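Local structure of phosphoribosylaminoimidazole carboxylase, ATPase subunit (Thermotoga maritima, 3AX6) at residues 53-56 against 57-60; 357-360 against 361-365. The protein probably catalyses the ATP-dependent carboxylation of 5-aminoimidazole ribonucleotide with bicarbonate to N5-carboxyaminoimidazole ribonucleotide, a step of de novo purine synthesis. All blocks are in the same frame, centred on the assembly; numbering follows the deposited sequence.

Contact 1 (53-56 against 57-60); sequences SERI and EDLV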
ATOM      1  N   SER A  53     -27.433 -19.086   0.866  1.00 29.39           N
ATOM      2  CA  SER A  53     -26.971 -20.166   1.721  1.00 31.91           C
ATOM      3  C   SER A  53     -25.955 -21.110   1.069  1.00 33.11           C
ATOM      4  O   SER A  53     -24.778 -21.129   1.428  1.00 31.99           O
ATOM      5  CB  SER A  53     -28.186 -20.958   2.205  1.00 32.09           C
ATOM      6  OG  SER A  53     -27.804 -22.056   3.007  1.00 36.78           O
ATOM      7  N   GLU A  54     -26.413 -21.889   0.101  1.00 35.66           N
ATOM      8  CA  GLU A  54     -25.544 -22.848  -0.562  1.00 38.71           C
ATOM      9  C   GLU A  54     -24.295 -22.260  -1.220  1.00 37.98           C
ATOM     10  O   GLU A  54     -23.306 -22.968  -1.405  1.00 38.50           O
ATOM     11  CB  GLU A  54     -26.356 -23.644  -1.585  1.00 41.47           C
ATOM     12  CG  GLU A  54     -27.591 -24.283  -0.973  1.00 47.73           C
ATOM     13  CD  GLU A  54     -28.383 -25.115  -1.961  1.00 52.21           C
ATOM     14  OE1 GLU A  54     -28.716 -24.597  -3.054  1.00 53.91           O
ATOM     15  OE2 GLU A  54     -28.679 -26.287  -1.637  1.00 53.59           O
ATOM     16  N   ARG A  55     -24.318 -20.979  -1.562  1.00 36.97           N
ATOM     17  CA  ARG A  55     -23.149 -20.380  -2.203  1.00 36.01           C
ATOM     18  C   ARG A  55     -22.067 -19.957  -1.204  1.00 33.78           C
ATOM     19  O   ARG A  55     -20.880 -20.147  -1.461  1.00 31.76           O
ATOM     20  CB  ARG A  55     -23.562 -19.182  -3.060  1.00 38.23           C
ATOM     21  CG  ARG A  55     -22.963 -19.184  -4.463  1.00 41.58           C
ATOM     22  CD  ARG A  55     -23.651 -20.192  -5.372  1.00 43.47           C
ATOM     23  NE  ARG A  55     -23.433 -21.567  -4.936  1.00 46.77           N
ATOM     24  CZ  ARG A  55     -24.142 -22.606  -5.365  1.00 49.08           C
ATOM     25  NH1 ARG A  55     -25.122 -22.429  -6.242  1.00 49.63           N
ATOM     26  NH2 ARG A  55     -23.878 -23.826  -4.914  1.00 48.85           N
ATOM     27  N   ILE A  56     -22.466 -19.386  -0.069  1.00 32.08           N
ATOM     28  CA  ILE A  56     -21.484 -18.968   0.928  1.00 30.90           C
ATOM     29  C   ILE A  56     -20.903 -20.249   1.524  1.00 30.08           C
ATOM     30  O   ILE A  56     -19.784 -20.270   2.042  1.00 28.42           O
ATOM     31  CB  ILE A  56     -22.120 -18.082   2.058  1.00 30.91           C
ATOM     32  CG1 ILE A  56     -22.850 -18.945   3.079  1.00 31.87           C
ATOM     33  CG2 ILE A  56     -23.094 -17.076   1.464  1.00 30.33           C
ATOM     34  CD1 ILE A  56     -21.952 -19.455   4.178  1.00 32.61           C
ATOM     35  N   GLU A  57     -21.682 -21.321   1.428  1.00 29.38           N
ATOM     36  CA  GLU A  57     -21.279 -22.624   1.931  1.00 28.09           C
ATOM     37  C   GLU A  57     -20.123 -23.132   1.075  1.00 26.03           C
ATOM     38  O   GLU A  57     -19.154 -23.688   1.598  1.00 24.56           O
ATOM     39  CB  GLU A  57     -22.468 -23.581   1.872  1.00 30.53           C
ATOM     40  CG  GLU A  57     -22.307 -24.855   2.664  1.00 33.81           C
ATOM     41  CD  GLU A  57     -23.620 -25.302   3.278  1.00 38.35           C
ATOM     42  OE1 GLU A  57     -24.635 -25.348   2.544  1.00 39.91           O
ATOM     43  OE2 GLU A  57     -23.638 -25.606   4.495  1.00 39.41           O
ATOM     44  N   ASP A  58     -20.221 -22.935  -0.237  1.00 23.64           N
ATOM     45  CA  ASP A  58     -19.146 -23.351  -1.132  1.00 23.85           C
ATOM     46  C   ASP A  58     -17.903 -22.539  -0.800  1.00 22.46           C
ATOM     47  O   ASP A  58     -16.794 -23.069  -0.792  1.00 22.64           O
ATOM     48  CB  ASP A  58     -19.498 -23.098  -2.599  1.00 25.41           C
ATOM     49  CG  ASP A  58     -20.667 -23.926  -3.073  1.00 26.79           C
ATOM     50  OD1 ASP A  58     -20.656 -25.158  -2.869  1.00 28.81           O
ATOM     51  OD2 ASP A  58     -21.595 -23.338  -3.659  1.00 29.85           O
ATOM     52  N   LEU A  59     -18.101 -21.248  -0.533  1.00 21.07           N
ATOM     53  CA  LEU A  59     -17.001 -20.349  -0.207  1.00 20.11           C
ATOM     54  C   LEU A  59     -16.248 -20.771   1.047  1.00 20.01           C
ATOM     55  O   LEU A  59     -15.023 -20.835   1.042  1.00 18.76           O
ATOM     56  CB  LEU A  59     -17.501 -18.921  -0.005  1.00 18.33           C
ATOM     57  CG  LEU A  59     -16.369 -17.975   0.416  1.00 15.74           C
ATOM     58  CD1 LEU A  59     -15.527 -17.671  -0.797  1.00 15.74           C
ATOM     59  CD2 LEU A  59     -16.905 -16.688   1.009  1.00 15.59           C
ATOM     60  N   VAL A  60     -16.983 -21.041   2.121  1.00 20.38           N
ATOM     61  CA  VAL A  60     -16.368 -21.447   3.380  1.00 21.47           C
ATOM     62  C   VAL A  60     -15.681 -22.805   3.263  1.00 21.02           C
ATOM     63  O   VAL A  60     -14.552 -22.968   3.722  1.00 20.27           O
ATOM     64  CB  VAL A  60     -17.410 -21.485   4.520  1.00 22.19           C
ATOM     65  CG1 VAL A  60     -18.596 -22.321   4.100  1.00 25.73           C
ATOM     66  CG2 VAL A  60     -16.786 -22.055   5.785  1.00 20.48           C
TER
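The guanidinium group of R55 meets D58 at its edge, in plane, while CB of E54 lies over one face, displaced toward the rim. Carboxylate and guanidinium are nearly coplanar, their planes 13° apart, and the two side chains run side by side in the same direction. The grip is side-on and converges on one oxygen: D58 OD2 accepts from R55 NE at 2.9 Å, nearly along its C-O axis, and from R55 NH2 at 2.7 Å through its syn lone pair. Bends at chi2 (75°) and chi3 (-66°) bring NE and NH2 round to the D58 carboxylate. D58 OD2 also lies 2.9 Å from E54 O, acceptor against acceptor, so with an alanine at R55 the carboxylate would probably lose the charge that offsets this closeness and be free to turn.

The backbone bonds of the turn run from residue i+4 to i, among them E57 N to S53 O at 3.1 Å and V60 N to I56 O at 2.9 Å. On another flank I56 CD1 approaches V60 CG1 loosely, at 4.4 Å.

Helix 53-61 lies in the Rossmann-like N-terminal part. I56 and V60 touch L81 of helix 75-83; I56 also joins L59 on L30 of strand 26-31, where L59 meets I28 as well; L59 and R55 touch I46 of strand 44-47.

Contact 2 (357-360 against 361-365); sequences ALEK and ALRAK
Helix 354-364 belongs to the C-terminal part of this ATP-grasp ligase and packs against strands 299-305 and 343-350 of the large antiparallel sheet; residues 357-364 belong to its later turns. The evidence for continuous alpha-helical geometry is a run of i+4 to i backbone bonds: A361 N to A357 O at 2.8 Å (N-H...O 162°), L362 N to L358 O at 2.9 Å, then R363 N to E359 O and A364 N to K360 O.

The alanines face the sheet: A357 and A361 touch V300, A361 also reaches V302 and V349, and A364 meets F347, consistent with small methyl groups letting the helix lie close to the strands. Along a flank, L358 CD1 comes within 3.8 Å of L362 CG, the two leucines crossing obliquely; beyond them L358 touches R215 and L362 touches Y199, both in loops.

K360 runs obliquely off the helix, its chain straight beyond CG. Its NZ forms a salt bridge with D351 and a hydrogen bond to the backbone oxygen of E326, so the ammonium of this largely buried lysine has two partners outside the helix. Nearer its root, K360 CG lies 3.6 Å from R363 NH2, an oblique approach to the guanidinium.

The exposed flank carries the charged pair E359 and R363, spaced i to i+4. A bend at chi2 (-84°) folds the glutamate toward the following turn, and the arginine bends at chi3 to meet it. Their flat groups are steeply inclined, 82° apart, and the carboxylate stands over one guanidinium face rather than sharing its plane. Within this salt bridge E359 OE1 reaches R363 NH1 at 2.6 Å, while E359 OE2 lies 3.3 Å from R363 NH2.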
ATOM      1  N   ALA A 357      -1.988  19.424  10.007  1.00 16.99           N
ATOM      2  CA  ALA A 357      -2.578  18.374   9.195  1.00 15.56           C
ATOM      3  C   ALA A 357      -4.052  18.711   8.999  1.00 14.85           C
ATOM      4  O   ALA A 357      -4.555  18.701   7.877  1.00 12.41           O
ATOM      5  CB  ALA A 357      -2.426  17.021   9.880  1.00 13.41           C
ATOM      6  N   LEU A 358      -4.735  19.030  10.097  1.00 13.51           N
ATOM      7  CA  LEU A 358      -6.152  19.372  10.046  1.00 14.97           C
ATOM      8  C   LEU A 358      -6.396  20.617   9.198  1.00 17.04           C
ATOM      9  O   LEU A 358      -7.370  20.686   8.443  1.00 16.97           O
ATOM     10  CB  LEU A 358      -6.694  19.602  11.458  1.00 12.91           C
ATOM     11  CG  LEU A 358      -8.147  20.071  11.570  1.00 11.97           C
ATOM     12  CD1 LEU A 358      -9.080  19.020  10.984  1.00  8.10           C
ATOM     13  CD2 LEU A 358      -8.483  20.338  13.044  1.00 11.95           C
ATOM     14  N   GLU A 359      -5.507  21.598   9.322  1.00 19.41           N
ATOM     15  CA  GLU A 359      -5.639  22.835   8.564  1.00 20.19           C
ATOM     16  C   GLU A 359      -5.551  22.545   7.074  1.00 18.82           C
ATOM     17  O   GLU A 359      -6.384  23.002   6.289  1.00 17.85           O
ATOM     18  CB  GLU A 359      -4.543  23.831   8.966  1.00 23.55           C
ATOM     19  CG  GLU A 359      -4.649  25.198   8.272  1.00 29.27           C
ATOM     20  CD  GLU A 359      -4.014  25.236   6.880  1.00 31.91           C
ATOM     21  OE1 GLU A 359      -4.349  26.154   6.100  1.00 34.01           O
ATOM     22  OE2 GLU A 359      -3.169  24.367   6.569  1.00 32.96           O
ATOM     23  N   LYS A 360      -4.533  21.779   6.695  1.00 18.51           N
ATOM     24  CA  LYS A 360      -4.329  21.423   5.300  1.00 17.03           C
ATOM     25  C   LYS A 360      -5.507  20.608   4.783  1.00 17.50           C
ATOM     26  O   LYS A 360      -6.028  20.871   3.696  1.00 18.03           O
ATOM     27  CB  LYS A 360      -3.045  20.614   5.143  1.00 17.15           C
ATOM     28  CG  LYS A 360      -1.764  21.372   5.444  1.00 17.79           C
ATOM     29  CD  LYS A 360      -0.571  20.442   5.308  1.00 18.20           C
ATOM     30  CE  LYS A 360       0.743  21.142   5.596  1.00 20.35           C
ATOM     31  NZ  LYS A 360       1.908  20.243   5.339  1.00 19.88           N
ATOM     32  N   ALA A 361      -5.932  19.629   5.575  1.00 16.40           N
ATOM     33  CA  ALA A 361      -7.033  18.756   5.191  1.00 17.28           C
ATOM     34  C   ALA A 361      -8.326  19.509   4.923  1.00 18.71           C
ATOM     35  O   ALA A 361      -8.984  19.273   3.908  1.00 19.20           O
ATOM     36  CB  ALA A 361      -7.260  17.702   6.258  1.00 15.91           C
ATOM     37  N   LEU A 362      -8.698  20.409   5.831  1.00 20.63           N
ATOM     38  CA  LEU A 362      -9.930  21.179   5.670  1.00 22.03           C
ATOM     39  C   LEU A 362      -9.845  22.123   4.483  1.00 23.07           C
ATOM     40  O   LEU A 362     -10.843  22.405   3.825  1.00 22.97           O
ATOM     41  CB  LEU A 362     -10.234  21.974   6.939  1.00 20.69           C
ATOM     42  CG  LEU A 362     -10.534  21.119   8.169  1.00 19.48           C
ATOM     43  CD1 LEU A 362     -10.977  22.022   9.317  1.00 17.17           C
ATOM     44  CD2 LEU A 362     -11.628  20.103   7.829  1.00 16.97           C
ATOM     45  N   ARG A 363      -8.640  22.608   4.219  1.00 24.63           N
ATOM     46  CA  ARG A 363      -8.400  23.512   3.108  1.00 25.84           C
ATOM     47  C   ARG A 363      -8.554  22.750   1.790  1.00 25.03           C
ATOM     48  O   ARG A 363      -9.084  23.281   0.809  1.00 23.84           O
ATOM     49  CB  ARG A 363      -6.992  24.093   3.229  1.00 29.41           C
ATOM     50  CG  ARG A 363      -6.631  25.127   2.184  1.00 34.54           C
ATOM     51  CD  ARG A 363      -5.381  25.870   2.615  1.00 37.84           C
ATOM     52  NE  ARG A 363      -4.251  24.967   2.771  1.00 42.74           N
ATOM     53  CZ  ARG A 363      -3.112  25.296   3.371  1.00 46.83           C
ATOM     54  NH1 ARG A 363      -2.957  26.514   3.876  1.00 49.54           N
ATOM     55  NH2 ARG A 363      -2.128  24.412   3.470  1.00 48.39           N
ATOM     56  N   ALA A 364      -8.097  21.500   1.781  1.00 22.58           N
ATOM     57  CA  ALA A 364      -8.181  20.658   0.594  1.00 21.70           C
ATOM     58  C   ALA A 364      -9.572  20.034   0.439  1.00 21.90           C
ATOM     59  O   ALA A 364      -9.969  19.650  -0.660  1.00 20.06           O
ATOM     60  CB  ALA A 364      -7.123  19.565   0.661  1.00 19.96           C
ATOM     61  N   LYS A 365     -10.300  19.925   1.546  1.00 22.58           N
ATOM     62  CA  LYS A 365     -11.641  19.349   1.526  1.00 26.06           C
ATOM     63  C   LYS A 365     -12.566  20.156   0.615  1.00 27.31           C
ATOM     64  O   LYS A 365     -13.589  19.651   0.153  1.00 28.10           O
ATOM     65  CB  LYS A 365     -12.212  19.309   2.950  1.00 27.44           C
ATOM     66  CG  LYS A 365     -13.665  18.848   3.048  1.00 26.82           C
ATOM     67  CD  LYS A 365     -14.096  18.709   4.504  1.00 27.80           C
ATOM     68  CE  LYS A 365     -15.596  18.469   4.629  1.00 29.09           C
ATOM     69  NZ  LYS A 365     -16.056  17.288   3.845  1.00 32.95           N
TER

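How the contacts relate
From the N terminus, the chain first passes through contact 1, within helix 53-61 between strands 44-47 and 65-68 of the parallel sheet, and only much later through contact 2, in helix 354-364 between strands 343-350 and 369-372. Each joins directly consecutive segments, so neither closes a loop; they follow in series, without nesting or crossing. The centres of contact 1 and contact 2 are about 45 Å apart, on opposite sides of the chain's centre. The nearest atoms of contact 1 and contact 2 are about 34 Å apart, so the two do not touch. Contact 1 belongs to a helix lying on the N-terminal parallel sheet, contact 2 to one lying on the antiparallel sheet, and both are remote from the ADP site.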